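Local structure of N-Acetyltransferase, PseH (Campylobacter jejuni subsp. jejuni PT14, 4XPL) at residues 9-14 with 18-23; 98-103 with 135-140; 109-114 with 151-156. The protein transfers an acetyl group from acetyl coenzyme A to the N-4 amine of a UDP-linked amino sugar, a step in making pseudaminic acid for flagellin. The protein carries 8 engineered substitutions. All blocks are in the same frame, centred on the assembly; numbering follows the deposited sequence.

Contact 1: residues 9-14 with 18-23; sequences KLKNFT and SQEIEL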
loop_
_atom_site.group_PDB
_atom_site.type_symbol
_atom_site.label_atom_id
_atom_site.label_comp_id
_atom_site.label_asym_id
_atom_site.label_seq_id
_atom_site.Cartn_x
_atom_site.Cartn_y
_atom_site.Cartn_z
ATOM N N LYS A 9 -5.799 9.311 -8.728
ATOM C CA LYS A 9 -4.426 9.619 -9.087
ATOM C C LYS A 9 -3.476 9.164 -7.962
ATOM O O LYS A 9 -3.856 9.161 -6.797
ATOM C CB LYS A 9 -4.255 11.120 -9.325
ATOM C CG LYS A 9 -4.791 11.654 -10.666
ATOM C CD LYS A 9 -4.550 13.173 -10.687
ATOM C CE LYS A 9 -4.670 13.797 -12.075
ATOM N NZ LYS A 9 -5.474 12.999 -12.999
ATOM N N LEU A 10 -2.266 8.767 -8.352
ATOM C CA LEU A 10 -1.231 8.314 -7.424
ATOM C C LEU A 10 -0.104 9.335 -7.256
ATOM O O LEU A 10 0.525 9.740 -8.224
ATOM C CB LEU A 10 -0.623 7.002 -7.918
ATOM C CG LEU A 10 -1.624 5.895 -8.217
ATOM C CD1 LEU A 10 -0.817 4.673 -8.683
ATOM C CD2 LEU A 10 -2.440 5.571 -6.980
ATOM N N LYS A 11 0.152 9.747 -6.037
ATOM C CA LYS A 11 1.308 10.594 -5.779
ATOM C C LYS A 11 2.387 9.769 -5.078
ATOM O O LYS A 11 2.202 9.320 -3.962
ATOM C CB LYS A 11 0.933 11.823 -4.964
ATOM C CG LYS A 11 2.077 12.808 -4.724
ATOM C CD LYS A 11 1.526 14.163 -4.200
ATOM C CE LYS A 11 2.616 15.169 -4.037
ATOM N NZ LYS A 11 2.055 16.459 -3.569
ATOM N N ASN A 12 3.519 9.602 -5.756
ATOM C CA ASN A 12 4.657 8.914 -5.176
ATOM C C ASN A 12 5.142 9.609 -3.894
ATOM O O ASN A 12 5.319 10.845 -3.844
ATOM C CB ASN A 12 5.806 8.819 -6.181
ATOM C CG ASN A 12 6.780 7.681 -5.856
ATOM O OD1 ASN A 12 7.246 7.560 -4.718
ATOM N ND2 ASN A 12 7.095 6.848 -6.872
ATOM N N PHE A 13 5.356 8.810 -2.849
ATOM C CA PHE A 13 5.980 9.299 -1.620
ATOM C C PHE A 13 7.274 10.092 -1.853
ATOM O O PHE A 13 7.603 10.929 -1.035
ATOM C CB PHE A 13 6.278 8.145 -0.630
ATOM C CG PHE A 13 5.122 7.799 0.291
ATOM C CD1 PHE A 13 3.804 7.836 -0.148
ATOM C CD2 PHE A 13 5.368 7.392 1.603
ATOM C CE1 PHE A 13 2.749 7.483 0.688
ATOM C CE2 PHE A 13 4.311 7.059 2.452
ATOM C CZ PHE A 13 2.996 7.110 1.979
ATOM N N THR A 14 8.014 9.805 -2.923
ATOM C CA THR A 14 9.238 10.558 -3.246
ATOM C C THR A 14 8.959 12.049 -3.563
ATOM O O THR A 14 9.871 12.879 -3.491
ATOM C CB THR A 14 10.061 9.929 -4.411
ATOM O OG1 THR A 14 9.254 9.795 -5.599
ATOM C CG2 THR A 14 10.652 8.517 -3.985
ATOM N N SER A 18 5.726 18.694 2.902
ATOM C CA SER A 18 5.783 18.634 4.363
ATOM C C SER A 18 4.391 18.495 4.988
ATOM O O SER A 18 4.245 17.829 5.999
ATOM C CB SER A 18 6.516 19.856 4.930
ATOM O OG SER A 18 6.001 21.042 4.348
ATOM N N GLN A 19 3.383 19.105 4.382
ATOM C CA GLN A 19 2.003 19.000 4.877
ATOM C C GLN A 19 1.521 17.537 4.790
ATOM O O GLN A 19 0.945 16.991 5.741
ATOM C CB GLN A 19 1.082 19.915 4.074
ATOM C CG GLN A 19 -0.324 20.091 4.657
ATOM N N GLU A 20 1.789 16.901 3.652
ATOM C CA GLU A 20 1.359 15.532 3.440
ATOM C C GLU A 20 2.097 14.598 4.384
ATOM O O GLU A 20 1.487 13.694 4.950
ATOM C CB GLU A 20 1.560 15.110 1.988
ATOM C CG GLU A 20 0.610 15.773 1.009
ATOM C CD GLU A 20 1.142 15.759 -0.418
ATOM O OE1 GLU A 20 2.353 15.511 -0.607
ATOM O OE2 GLU A 20 0.362 16.022 -1.346
ATOM N N ILE A 21 3.398 14.826 4.561
ATOM C CA ILE A 21 4.214 13.989 5.450
ATOM C C ILE A 21 3.642 14.117 6.869
ATOM O O ILE A 21 3.350 13.118 7.531
ATOM C CB ILE A 21 5.717 14.403 5.417
ATOM C CG1 ILE A 21 6.337 14.072 4.051
ATOM C CG2 ILE A 21 6.493 13.723 6.544
ATOM C CD1 ILE A 21 7.497 14.980 3.634
ATOM N N GLU A 22 3.466 15.353 7.304
ATOM C CA GLU A 22 2.846 15.654 8.602
ATOM C C GLU A 22 1.537 14.860 8.769
ATOM O O GLU A 22 1.378 14.098 9.729
ATOM C CB GLU A 22 2.570 17.163 8.674
ATOM C CG GLU A 22 1.859 17.662 9.915
ATOM C CD GLU A 22 2.768 17.767 11.136
ATOM O OE1 GLU A 22 2.256 18.236 12.170
ATOM O OE2 GLU A 22 3.975 17.406 11.076
ATOM N N LEU A 23 0.624 15.045 7.812
ATOM C CA LEU A 23 -0.703 14.425 7.836
ATOM C C LEU A 23 -0.674 12.902 7.941
ATOM O O LEU A 23 -1.247 12.331 8.866
ATOM C CB LEU A 23 -1.492 14.831 6.580
ATOM C CG LEU A 23 -2.947 14.388 6.422
ATOM C CD1 LEU A 23 -3.885 15.238 7.278
ATOM C CD2 LEU A 23 -3.380 14.461 4.955
#
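The Glu20 carboxylate is the flat group at this contact, and the Lys11 ammonium comes in from the side between its two oxygens, close to their plane. Lys11 NZ donates to Glu20 OE2 at 2.8 Å, using the syn lone pair of that oxygen. A second, weak bond from Lys11 NZ reaches Glu20 OE1 at 3.1 Å, which makes the salt bridge forked. The methylene before the nitrogen follows it in, with Lys11 CE 3.5 Å from Glu20 OE1. Both chains are extended, and they cross at about a right angle; CG of Lys11 lies anti to the backbone N (chi1 -176°), which carries the ammonium off the strand toward the helix. Glu20 OE1 has a further hydrogen bond just outside the segments, and at the start of helix 18-25 Asn17 OD1 accepts from backbone Glu20 N. Beyond Lys11, Thr14 N donates almost straight (178°) to Asn12 OD1 at 3.0 Å, an Asx turn where the strand gives way to a 3-10 turn. Phe13, in that turn, packs on Tyr62 and on Leu51 and Leu54 of helix 41-56. The bridge thus ties strand 8-12, at one edge of the GNAT-fold sheet, to the following helix 18-25.

Contact 2: residues 98-103 with 135-140; sequences VGQILM and QQNHFT. With ACO (acetyl coenzyme *a), chain B.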
loop_
_atom_site.group_PDB
_atom_site.type_symbol
_atom_site.label_atom_id
_atom_site.label_comp_id
_atom_site.label_asym_id
_atom_site.label_seq_id
_atom_site.Cartn_x
_atom_site.Cartn_y
_atom_site.Cartn_z
ATOM N N VAL A 98 -13.388 2.676 1.085
ATOM C CA VAL A 98 -12.388 3.057 0.080
ATOM C C VAL A 98 -11.400 1.921 -0.207
ATOM O O VAL A 98 -10.594 2.031 -1.107
ATOM C CB VAL A 98 -11.600 4.337 0.454
ATOM C CG1 VAL A 98 -12.552 5.573 0.558
ATOM C CG2 VAL A 98 -10.813 4.146 1.729
ATOM N N GLY A 99 -11.467 0.846 0.570
ATOM C CA GLY A 99 -10.599 -0.318 0.336
ATOM C C GLY A 99 -10.630 -0.880 -1.069
ATOM O O GLY A 99 -9.577 -1.171 -1.637
ATOM N N GLN A 100 -11.817 -0.989 -1.651
ATOM C CA GLN A 100 -11.956 -1.494 -3.020
ATOM C C GLN A 100 -11.272 -0.596 -4.044
ATOM O O GLN A 100 -10.632 -1.083 -4.966
ATOM C CB GLN A 100 -13.413 -1.738 -3.400
ATOM C CG GLN A 100 -13.579 -2.418 -4.777
ATOM C CD GLN A 100 -12.860 -3.747 -4.876
ATOM O OE1 GLN A 100 -13.014 -4.600 -3.995
ATOM N NE2 GLN A 100 -12.083 -3.951 -5.953
ATOM N N ILE A 101 -11.373 0.718 -3.855
ATOM C CA ILE A 101 -10.683 1.663 -4.720
ATOM C C ILE A 101 -9.183 1.478 -4.631
ATOM O O ILE A 101 -8.489 1.396 -5.653
ATOM C CB ILE A 101 -11.009 3.110 -4.324
ATOM C CG1 ILE A 101 -12.505 3.344 -4.531
ATOM C CG2 ILE A 101 -10.129 4.059 -5.144
ATOM C CD1 ILE A 101 -13.017 4.765 -4.199
ATOM N N LEU A 102 -8.670 1.387 -3.410
ATOM C CA LEU A 102 -7.253 1.138 -3.208
ATOM C C LEU A 102 -6.802 -0.181 -3.822
ATOM O O LEU A 102 -5.727 -0.244 -4.433
ATOM C CB LEU A 102 -6.876 1.188 -1.732
ATOM C CG LEU A 102 -7.252 2.430 -0.922
ATOM C CD1 LEU A 102 -6.819 2.315 0.559
ATOM C CD2 LEU A 102 -6.685 3.702 -1.591
ATOM N N MET A 103 -7.633 -1.210 -3.675
ATOM C CA MET A 103 -7.361 -2.537 -4.271
ATOM C C MET A 103 -7.358 -2.476 -5.804
ATOM O O MET A 103 -6.485 -3.066 -6.457
ATOM C CB MET A 103 -8.389 -3.579 -3.798
ATOM C CG MET A 103 -8.251 -4.043 -2.368
ATOM S SD MET A 103 -6.613 -4.723 -1.981
ATOM C CE MET A 103 -6.570 -6.107 -3.137
ATOM N N GLN A 135 -10.181 -11.560 -0.648
ATOM C CA GLN A 135 -10.987 -12.654 -1.192
ATOM C C GLN A 135 -11.936 -12.113 -2.253
ATOM O O GLN A 135 -12.153 -12.754 -3.286
ATOM C CB GLN A 135 -11.795 -13.349 -0.081
ATOM C CG GLN A 135 -12.857 -14.321 -0.570
ATOM C CD GLN A 135 -14.267 -13.859 -0.259
ATOM O OE1 GLN A 135 -14.763 -14.076 0.865
ATOM N NE2 GLN A 135 -14.936 -13.247 -1.246
ATOM N N GLN A 136 -12.514 -10.941 -2.001
ATOM C CA GLN A 136 -13.431 -10.338 -2.977
ATOM C C GLN A 136 -12.729 -9.970 -4.286
ATOM O O GLN A 136 -13.368 -9.861 -5.319
ATOM C CB GLN A 136 -14.119 -9.101 -2.393
ATOM C CG GLN A 136 -15.186 -9.446 -1.366
ATOM C CD GLN A 136 -15.791 -8.240 -0.685
ATOM O OE1 GLN A 136 -16.880 -8.333 -0.118
ATOM N NE2 GLN A 136 -15.100 -7.113 -0.721
ATOM N N ASN A 137 -11.421 -9.759 -4.237
ATOM C CA ASN A 137 -10.635 -9.451 -5.436
ATOM C C ASN A 137 -9.840 -10.680 -5.969
ATOM O O ASN A 137 -8.841 -10.543 -6.704
ATOM C CB ASN A 137 -9.715 -8.261 -5.154
ATOM C CG ASN A 137 -10.471 -6.956 -5.068
ATOM O OD1 ASN A 137 -10.703 -6.315 -6.085
ATOM N ND2 ASN A 137 -10.942 -6.597 -3.867
ATOM N N HIS A 138 -10.357 -11.858 -5.633
ATOM C CA HIS A 138 -9.919 -13.187 -6.138
ATOM C C HIS A 138 -8.568 -13.666 -5.638
ATOM O O HIS A 138 -7.981 -14.594 -6.210
ATOM C CB HIS A 138 -10.017 -13.291 -7.665
ATOM C CG HIS A 138 -11.279 -12.722 -8.219
ATOM N ND1 HIS A 138 -12.510 -12.951 -7.639
ATOM C CD2 HIS A 138 -11.512 -11.973 -9.320
ATOM C CE1 HIS A 138 -13.442 -12.339 -8.350
ATOM N NE2 HIS A 138 -12.865 -11.742 -9.376
ATOM N N PHE A 139 -8.097 -13.077 -4.537
ATOM C CA PHE A 139 -6.941 -13.603 -3.840
ATOM C C PHE A 139 -7.232 -14.969 -3.227
ATOM O O PHE A 139 -8.359 -15.298 -2.862
ATOM C CB PHE A 139 -6.437 -12.619 -2.766
ATOM C CG PHE A 139 -5.668 -11.458 -3.328
ATOM C CD1 PHE A 139 -6.334 -10.371 -3.894
ATOM C CD2 PHE A 139 -4.281 -11.477 -3.361
ATOM C CE1 PHE A 139 -5.643 -9.327 -4.435
ATOM C CE2 PHE A 139 -3.595 -10.430 -3.898
ATOM C CZ PHE A 139 -4.274 -9.344 -4.426
ATOM N N THR A 140 -6.200 -15.785 -3.152
ATOM C CA THR A 140 -6.339 -17.091 -2.563
ATOM C C THR A 140 -5.243 -17.265 -1.493
ATOM O O THR A 140 -4.108 -16.827 -1.663
ATOM C CB THR A 140 -6.411 -18.194 -3.656
ATOM O OG1 THR A 140 -5.249 -18.179 -4.470
ATOM C CG2 THR A 140 -7.604 -17.967 -4.596
HETATM N N1A ACO B . -15.796 -10.407 8.458
HETATM C C2A ACO B . -15.947 -10.329 7.118
HETATM N N3A ACO B . -16.060 -9.151 6.468
HETATM C C4A ACO B . -16.026 -7.957 7.125
HETATM C C5A ACO B . -15.856 -7.960 8.585
HETATM C C6A ACO B . -15.743 -9.296 9.239
HETATM N N6A ACO B . -15.592 -9.418 10.584
HETATM N N7A ACO B . -15.860 -6.663 8.967
HETATM C C8A ACO B . -16.018 -5.895 7.852
HETATM N N9A ACO B . -16.112 -6.672 6.750
HETATM C C1B ACO B . -16.279 -6.250 5.323
HETATM C C2B ACO B . -17.171 -5.031 5.127
HETATM O O2B ACO B . -18.559 -5.366 5.217
HETATM C C3B ACO B . -16.757 -4.606 3.735
HETATM O O3B ACO B . -17.503 -5.382 2.797
HETATM P P3B ACO B . -17.656 -5.014 1.230
HETATM O O7A ACO B . -16.243 -5.043 0.655
HETATM O O8A ACO B . -18.508 -6.152 0.717
HETATM O O9A ACO B . -18.335 -3.659 1.195
HETATM C C4B ACO B . -15.263 -4.925 3.672
HETATM O O4B ACO B . -15.028 -5.906 4.694
HETATM C C5B ACO B . -14.396 -3.678 3.881
HETATM O O5B ACO B . -14.816 -2.949 5.046
HETATM P P1A ACO B . -14.864 -1.332 5.136
HETATM O O1A ACO B . -15.291 -0.909 6.515
HETATM O O2A ACO B . -15.566 -0.776 3.916
HETATM O O3A ACO B . -13.312 -0.911 5.181
HETATM P P2A ACO B . -12.544 -0.202 3.979
HETATM O O4A ACO B . -12.908 -0.875 2.681
HETATM O O5A ACO B . -12.805 1.284 4.116
HETATM O O6A ACO B . -10.997 -0.403 4.398
HETATM C CBP ACO B . -8.925 -1.423 4.843
HETATM C CCP ACO B . -10.368 -1.679 4.484
HETATM C CDP ACO B . -8.292 -0.556 3.715
HETATM C CEP ACO B . -8.197 -2.768 4.970
HETATM C CAP ACO B . -8.926 -0.679 6.188
HETATM O OAP ACO B . -9.614 -1.456 7.199
HETATM C C9P ACO B . -7.549 -0.362 6.677
HETATM O O9P ACO B . -6.900 0.569 6.196
HETATM N N8P ACO B . -7.100 -1.120 7.682
HETATM C C7P ACO B . -5.816 -0.864 8.326
HETATM C C6P ACO B . -4.644 -1.181 7.386
HETATM C C5P ACO B . -4.650 -2.635 6.957
HETATM O O5P ACO B . -4.988 -3.530 7.740
HETATM N N4P ACO B . -4.221 -2.906 5.724
HETATM C C3P ACO B . -3.959 -4.298 5.321
HETATM C C2P ACO B . -2.548 -4.736 5.778
HETATM S S1P ACO B . -1.370 -3.787 4.841
HETATM C C ACO B . -0.815 -2.583 5.849
HETATM O O ACO B . -1.269 -2.466 6.994
HETATM C CH3 ACO B . 0.223 -1.639 5.293
#
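Gln100 NE2 is gripped by two side-chain carbonyls: it donates to Asn137 OD1 at 2.7 Å, nearly straight at 174°, and also to Asn104 OD1, one turn further along its own helix. The Asn137 bond lies in the amide plane of Gln100 and lands on a lone pair of Asn137 OD1. A return bond runs from Asn137 ND2 to Gln100 OE1 at 2.9 Å, its donor tilted somewhat out of the carbonyl plane. The two amides, 21° from coplanar, therefore form a cyclic pair, with each giving and taking one hydrogen bond. Asn137 ND2 also donates to Leu133 O, so each amide is also held by a residue four positions away in sequence, Asn104 for Gln100 and Leu133 for Asn137. A bend at chi2 (58°) turns the Gln100 amide toward Asn137. Gly97, Val98 and Gly99 supply the G-x-G/A end of the GNAT pyrophosphate-binding loop, at the N-terminus of helix 99-114. There Gly99 N approaches ACO O4A at 3.1 Å and Val98 N approaches ACO O5A at 3.4 Å, both weak bonds, while Gly97 N and Lys96 NZ bind the cofactor too. From the other segment, Gln136 NE2 donates to the 3'-phosphate oxygen ACO O7A at 2.7 Å. A Schellman motif closes helix 128-136: His138, at positive phi, is its C-prime residue, with Phe139 N bonded to Tyr134 O and His138 N to Gln135 O. The chain then turns Phe139 inward, where Met103 CE meets Phe139 CE1 at 3.6 Å, obliquely to the ring. Met103 CB passes 4.0 Å from Asn137 ND2, which puts the paired amides beside this apolar patch. Phe87 of strand 84-91 touches both Met103 and Phe139.

Contact 3: residues 109-114 with 151-156; sequences YAFESL and VYLKQS. Engineered in segment 109-114: Ser113 (natural residue Asn). Engineered in segment 151-156: Val151 (natural residue Ile), Tyr152 (natural residue Cys).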
loop_
_atom_site.group_PDB
_atom_site.type_symbol
_atom_site.label_atom_id
_atom_site.label_comp_id
_atom_site.label_asym_id
_atom_site.label_seq_id
_atom_site.Cartn_x
_atom_site.Cartn_y
_atom_site.Cartn_z
ATOM N N TYR A 109 -1.867 -1.070 -10.974
ATOM C CA TYR A 109 -0.471 -0.629 -10.981
ATOM C C TYR A 109 0.489 -1.811 -11.045
ATOM O O TYR A 109 1.447 -1.818 -11.805
ATOM C CB TYR A 109 -0.144 0.233 -9.743
ATOM C CG TYR A 109 1.186 0.924 -9.898
ATOM C CD1 TYR A 109 1.275 2.142 -10.530
ATOM C CD2 TYR A 109 2.355 0.366 -9.378
ATOM C CE1 TYR A 109 2.501 2.786 -10.701
ATOM C CE2 TYR A 109 3.588 0.999 -9.553
ATOM C CZ TYR A 109 3.650 2.209 -10.194
ATOM O OH TYR A 109 4.862 2.865 -10.346
ATOM N N ALA A 110 0.240 -2.825 -10.254
ATOM C CA ALA A 110 1.098 -4.021 -10.291
ATOM C C ALA A 110 1.103 -4.714 -11.653
ATOM O O ALA A 110 2.165 -5.044 -12.200
ATOM C CB ALA A 110 0.655 -5.004 -9.222
ATOM N N PHE A 111 -0.077 -4.918 -12.228
ATOM C CA PHE A 111 -0.178 -5.634 -13.490
ATOM C C PHE A 111 0.219 -4.779 -14.699
ATOM O O PHE A 111 0.847 -5.283 -15.602
ATOM C CB PHE A 111 -1.594 -6.186 -13.703
ATOM C CG PHE A 111 -1.946 -7.376 -12.838
ATOM C CD1 PHE A 111 -1.000 -8.038 -12.081
ATOM C CD2 PHE A 111 -3.253 -7.841 -12.815
ATOM C CE1 PHE A 111 -1.341 -9.150 -11.298
ATOM C CE2 PHE A 111 -3.608 -8.958 -12.026
ATOM C CZ PHE A 111 -2.655 -9.596 -11.272
ATOM N N GLU A 112 -0.153 -3.501 -14.709
ATOM C CA GLU A 112 0.047 -2.647 -15.869
ATOM C C GLU A 112 1.348 -1.829 -15.858
ATOM O O GLU A 112 1.948 -1.610 -16.922
ATOM C CB GLU A 112 -1.144 -1.697 -16.078
ATOM C CG GLU A 112 -2.449 -2.422 -16.417
ATOM C CD GLU A 112 -3.582 -1.469 -16.804
ATOM O OE1 GLU A 112 -3.307 -0.283 -17.129
ATOM O OE2 GLU A 112 -4.757 -1.918 -16.781
ATOM N N SER A 113 1.768 -1.374 -14.686
ATOM C CA SER A 113 2.946 -0.518 -14.554
ATOM C C SER A 113 4.185 -1.304 -14.116
ATOM O O SER A 113 5.200 -1.267 -14.787
ATOM C CB SER A 113 2.640 0.628 -13.607
ATOM O OG SER A 113 1.695 1.487 -14.216
ATOM N N LEU A 114 4.103 -2.048 -13.024
ATOM C CA LEU A 114 5.242 -2.941 -12.655
ATOM C C LEU A 114 5.321 -4.181 -13.558
ATOM O O LEU A 114 6.383 -4.780 -13.718
ATOM C CB LEU A 114 5.135 -3.391 -11.188
ATOM C CG LEU A 114 5.103 -2.325 -10.098
ATOM C CD1 LEU A 114 4.847 -2.922 -8.682
ATOM C CD2 LEU A 114 6.359 -1.470 -10.107
ATOM N N VAL A 151 -1.483 -14.536 1.014
ATOM C CA VAL A 151 -2.381 -14.597 -0.139
ATOM C C VAL A 151 -1.690 -14.196 -1.424
ATOM O O VAL A 151 -0.654 -13.484 -1.420
ATOM C CB VAL A 151 -3.674 -13.706 0.053
ATOM C CG1 VAL A 151 -4.457 -14.179 1.238
ATOM C CG2 VAL A 151 -3.323 -12.243 0.193
ATOM N N TYR A 152 -2.224 -14.688 -2.535
ATOM C CA TYR A 152 -1.701 -14.325 -3.827
ATOM C C TYR A 152 -2.803 -14.179 -4.873
ATOM O O TYR A 152 -3.878 -14.757 -4.753
ATOM C CB TYR A 152 -0.668 -15.347 -4.338
ATOM C CG TYR A 152 -1.288 -16.561 -4.989
ATOM C CD1 TYR A 152 -1.750 -17.632 -4.229
ATOM C CD2 TYR A 152 -1.451 -16.633 -6.373
ATOM C CE1 TYR A 152 -2.341 -18.742 -4.829
ATOM C CE2 TYR A 152 -2.039 -17.745 -6.971
ATOM C CZ TYR A 152 -2.496 -18.779 -6.194
ATOM O OH TYR A 152 -3.069 -19.881 -6.788
ATOM N N LEU A 153 -2.472 -13.406 -5.903
ATOM C CA LEU A 153 -3.261 -13.248 -7.111
ATOM C C LEU A 153 -2.301 -13.249 -8.303
ATOM O O LEU A 153 -1.323 -12.481 -8.302
ATOM C CB LEU A 153 -4.007 -11.911 -7.065
ATOM C CG LEU A 153 -4.926 -11.597 -8.247
ATOM C CD1 LEU A 153 -6.125 -12.556 -8.283
ATOM C CD2 LEU A 153 -5.382 -10.142 -8.228
ATOM N N LYS A 154 -2.566 -14.114 -9.286
ATOM C CA LYS A 154 -1.762 -14.199 -10.520
ATOM C C LYS A 154 -2.542 -13.681 -11.710
ATOM O O LYS A 154 -3.731 -13.952 -11.840
ATOM C CB LYS A 154 -1.350 -15.639 -10.854
ATOM C CG LYS A 154 -0.245 -16.168 -10.038
ATOM C CD LYS A 154 0.572 -17.210 -10.798
ATOM C CE LYS A 154 1.394 -18.070 -9.833
ATOM N NZ LYS A 154 2.137 -17.247 -8.824
ATOM N N GLN A 155 -1.853 -12.954 -12.586
ATOM C CA GLN A 155 -2.461 -12.375 -13.775
ATOM C C GLN A 155 -2.777 -13.455 -14.801
ATOM O O GLN A 155 -3.805 -13.390 -15.487
ATOM C CB GLN A 155 -1.497 -11.358 -14.391
ATOM C CG GLN A 155 -2.048 -10.604 -15.587
ATOM C CD GLN A 155 -1.212 -9.379 -15.941
ATOM O OE1 GLN A 155 -0.006 -9.313 -15.662
ATOM N NE2 GLN A 155 -1.850 -8.404 -16.560
ATOM N N SER A 156 -1.874 -14.423 -14.946
ATOM C CA SER A 156 -2.087 -15.530 -15.894
ATOM C C SER A 156 -1.369 -16.776 -15.413
ATOM O O SER A 156 -1.506 -17.148 -14.253
ATOM C CB SER A 156 -1.621 -15.155 -17.309
ATOM O OG SER A 156 -0.208 -15.219 -17.428
#
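Phe111 and Gln155 lie flat against each other, with ring and amide planes 13° apart. Gln155 CB sits over one face of the Phe111 ring, 3.8 Å from its centroid and 12° off the ring normal, a CH-pi contact. From there the extended Gln155 chain runs back over the ring toward the helix, opposite to the direction in which Phe111 projects. It ends with Gln155 NE2 3.6 Å from Phe111 CB and Gln155 CD 3.8 Å from Phe111 CG; chi1 of -176° stretches the chain away from its backbone N and along the ring. At the far end of the ring, Phe111 CZ is 4.1 Å from Leu153 CD2, an oblique apolar contact, and 3.7 Å from Gln155 N. In the next shell, Asn117 pairs with the backbone of Gln155 and Leu119 with that of Leu153, which sets Gln155 over the ring and Leu153 at its CZ end. On the helix side, Tyr109 O accepts from both Ser113 N (an engineered residue) and Leu114 N at 2.9 Å, marking a pi-type turn. At the surface, Phe111 joins the C-terminal part of helix 99-114 to the end of strand 148-154, beside strand 118-124 in the sheet.

Contacts 2 and 3 share helix 99-114, with contact 2 at its cofactor-binding start and contact 3 at its C-terminal part; their centres are 12 Å apart. They also touch directly: Phe139 CE2 lies 3.5 Å from Leu153 CB, and Thr140 O lies 3.0 Å from Tyr152 N, a probable hydrogen bond between neighbouring strands. Contact 1 stands across the chain's centre, about 23 Å from contact 2 and 24 Å from contact 3 between centres. Even so, Leu10 CD1 packs 3.8 Å from Tyr109 CD1, so strand 8-12 reaches the helix of contact 3. Among the three, contact 2 contributes Val98, Gly99 and Gln136 to the fifteen-residue acetyl coenzyme A pocket.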